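Xyloglucan-specific endo-beta-1,4-glucanase (Uncultured bacterium, PDB 4W87) probably cleaves internal beta-1,4-glucosidic bonds in the glucan backbone of xyloglucan, as an endo-acting enzyme of glycosyl hydrolase family 5. Local coordinates at residues 198-203 and 219-224. The protein carries 1 engineered substitution. Residues are numbered along the deposited sequence; the frame is centred on the assembly and turned at random.
Sequences YGHNSD and AVALHT. With XYS (alpha-D-xylopyranose), chain C.
His200, in the loop that follows strand 193-196, and His223, at the C-terminal end of the neighbouring parallel strand 218-223 of the family 5 (beta/alpha)8 barrel, lie against each other as an offset stack, ring centroids 3.9 Å apart and planes inclined at 27°. The closest approach is off-centre: His200 CD2 sits over the face of the His223 ring, 3.2 Å from His223 NE2. With chi1 at -86°, CG of His200 stands beside its own backbone N, and this carries the imidazole toward strand 218-223, where its NE2 also reaches Ala221 CB at 3.6 Å; a methyl is small enough to fit against the ring, which it meets obliquely. Histidine fits both places because it is flat enough to stack yet has nitrogens for polar partners: His200 NE2 is hydrogen-bonded to Glu145, and His223 ND1 and NE2 to Glu149 and Thr270. A leucine in place of His223 would probably lose the stack and leave Glu149 and Thr270 without their imidazole partner. The backbones are joined as well, His223 N donating to a lone pair of His200 O at 3.1 Å. Leu222, aliphatic between strand and helix, packs on Ile256 of helix 246-261, its CD2 3.6 Å from Asn201 O. The loop also holds a bound xylose, consistent with a xyloglucan-binding cleft: xylose O2 donates to Gly199 O, and Asn201, its OD1 hydrogen-bonded to Thr206 OG1, donates from ND2 to xylose O3 at 2.9 Å.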
loop_
_atom_site.group_PDB
_atom_site.type_symbol
_atom_site.label_atom_id
_atom_site.label_comp_id
_atom_site.label_asym_id
_atom_site.label_seq_id
_atom_site.Cartn_x
_atom_site.Cartn_y
_atom_site.Cartn_z
ATOM N N TYR A 198 6.043 -11.599 0.146
ATOM C CA TYR A 198 6.001 -11.765 1.570
ATOM C C TYR A 198 6.448 -10.432 2.236
ATOM O O TYR A 198 7.376 -9.740 1.797
ATOM C CB TYR A 198 6.827 -12.988 1.978
ATOM C CG TYR A 198 6.793 -13.277 3.430
ATOM C CD1 TYR A 198 7.474 -12.457 4.337
ATOM C CD2 TYR A 198 6.036 -14.313 3.936
ATOM C CE1 TYR A 198 7.444 -12.716 5.685
ATOM C CE2 TYR A 198 5.986 -14.567 5.284
ATOM C CZ TYR A 198 6.689 -13.769 6.155
ATOM O OH TYR A 198 6.614 -14.015 7.536
ATOM N N GLY A 199 5.693 -9.980 3.203
ATOM C CA GLY A 199 5.997 -8.651 3.808
ATOM C C GLY A 199 6.116 -7.449 2.907
ATOM O O GLY A 199 6.515 -6.393 3.360
ATOM N N HIS A 200 5.708 -7.577 1.650
ATOM C CA HIS A 200 6.031 -6.559 0.631
ATOM C C HIS A 200 7.561 -6.335 0.544
ATOM O O HIS A 200 8.005 -5.266 0.187
ATOM C CB HIS A 200 5.352 -5.221 0.909
ATOM C CG HIS A 200 3.976 -5.096 0.365
ATOM N ND1 HIS A 200 2.916 -5.844 0.847
ATOM C CD2 HIS A 200 3.465 -4.300 -0.602
ATOM C CE1 HIS A 200 1.813 -5.505 0.201
ATOM N NE2 HIS A 200 2.119 -4.575 -0.684
ATOM N N ASN A 201 8.346 -7.360 0.855
ATOM C CA ASN A 201 9.794 -7.246 0.840
ATOM C C ASN A 201 10.335 -7.412 -0.583
ATOM O O ASN A 201 9.722 -8.150 -1.423
ATOM C CB ASN A 201 10.384 -8.325 1.773
ATOM C CG ASN A 201 11.920 -8.402 1.723
ATOM O OD1 ASN A 201 12.508 -9.165 0.985
ATOM N ND2 ASN A 201 12.540 -7.586 2.484
ATOM N N SER A 202 11.484 -6.775 -0.850
ATOM C CA SER A 202 12.047 -6.738 -2.205
ATOM C C SER A 202 13.471 -7.248 -2.355
ATOM O O SER A 202 14.095 -6.993 -3.380
ATOM C CB SER A 202 11.936 -5.333 -2.816
ATOM O OG SER A 202 12.899 -4.450 -2.300
ATOM N N ASP A 203 13.920 -8.022 -1.372
ATOM C CA ASP A 203 15.168 -8.766 -1.432
ATOM C C ASP A 203 15.082 -9.864 -2.495
ATOM O O ASP A 203 14.032 -10.487 -2.701
ATOM C CB ASP A 203 15.493 -9.412 -0.067
ATOM C CG ASP A 203 15.624 -8.383 1.078
ATOM O OD1 ASP A 203 15.800 -7.179 0.808
ATOM O OD2 ASP A 203 15.602 -8.799 2.273
ATOM N N ALA A 219 -0.521 -5.990 -11.071
ATOM C CA ALA A 219 0.761 -5.380 -10.804
ATOM C C ALA A 219 1.319 -5.947 -9.510
ATOM O O ALA A 219 0.579 -6.554 -8.687
ATOM C CB ALA A 219 0.627 -3.863 -10.728
ATOM N N VAL A 220 2.635 -5.806 -9.358
ATOM C CA VAL A 220 3.292 -6.293 -8.146
ATOM C C VAL A 220 3.645 -5.136 -7.232
ATOM O O VAL A 220 4.340 -4.179 -7.638
ATOM C CB VAL A 220 4.570 -7.037 -8.457
ATOM C CG1 VAL A 220 5.280 -7.460 -7.170
ATOM C CG2 VAL A 220 4.257 -8.267 -9.281
ATOM N N ALA A 221 3.232 -5.253 -5.990
ATOM C CA ALA A 221 3.488 -4.186 -5.050
ATOM C C ALA A 221 4.644 -4.531 -4.132
ATOM O O ALA A 221 4.859 -5.672 -3.747
ATOM C CB ALA A 221 2.287 -3.856 -4.230
ATOM N N LEU A 222 5.374 -3.500 -3.824
ATOM C CA LEU A 222 6.464 -3.534 -2.861
ATOM C C LEU A 222 6.429 -2.308 -1.965
ATOM O O LEU A 222 5.948 -1.249 -2.399
ATOM C CB LEU A 222 7.739 -3.480 -3.670
ATOM C CG LEU A 222 7.937 -4.710 -4.599
ATOM C CD1 LEU A 222 9.122 -4.403 -5.451
ATOM C CD2 LEU A 222 8.133 -6.018 -3.877
ATOM N N HIS A 223 6.959 -2.453 -0.751
ATOM C CA HIS A 223 7.286 -1.333 0.147
ATOM C C HIS A 223 8.782 -1.181 0.384
ATOM O O HIS A 223 9.467 -2.111 0.810
ATOM C CB HIS A 223 6.661 -1.534 1.513
ATOM C CG HIS A 223 5.173 -1.580 1.474
ATOM N ND1 HIS A 223 4.406 -1.965 2.563
ATOM C CD2 HIS A 223 4.308 -1.307 0.469
ATOM C CE1 HIS A 223 3.128 -1.930 2.222
ATOM N NE2 HIS A 223 3.042 -1.531 0.957
ATOM N N THR A 224 9.275 0.024 0.195
ATOM C CA THR A 224 10.680 0.263 0.259
ATOM C C THR A 224 10.884 1.557 0.967
ATOM O O THR A 224 10.634 2.655 0.419
ATOM C CB THR A 224 11.179 0.453 -1.151
ATOM O OG1 THR A 224 10.228 1.295 -1.790
ATOM C CG2 THR A 224 11.223 -0.870 -1.878
HETATM C C1 XYS C . 8.641 -3.517 4.489
HETATM C C2 XYS C . 9.300 -4.916 4.279
HETATM C C3 XYS C . 10.730 -4.873 4.808
HETATM C C4 XYS C . 11.550 -3.735 4.168
HETATM C C5 XYS C . 10.852 -2.388 4.267
HETATM O O2 XYS C . 8.711 -6.111 4.891
HETATM O O3 XYS C . 11.252 -6.193 4.618
HETATM O O4 XYS C . 12.784 -3.532 4.837
HETATM O O5 XYS C . 9.485 -2.533 3.863
#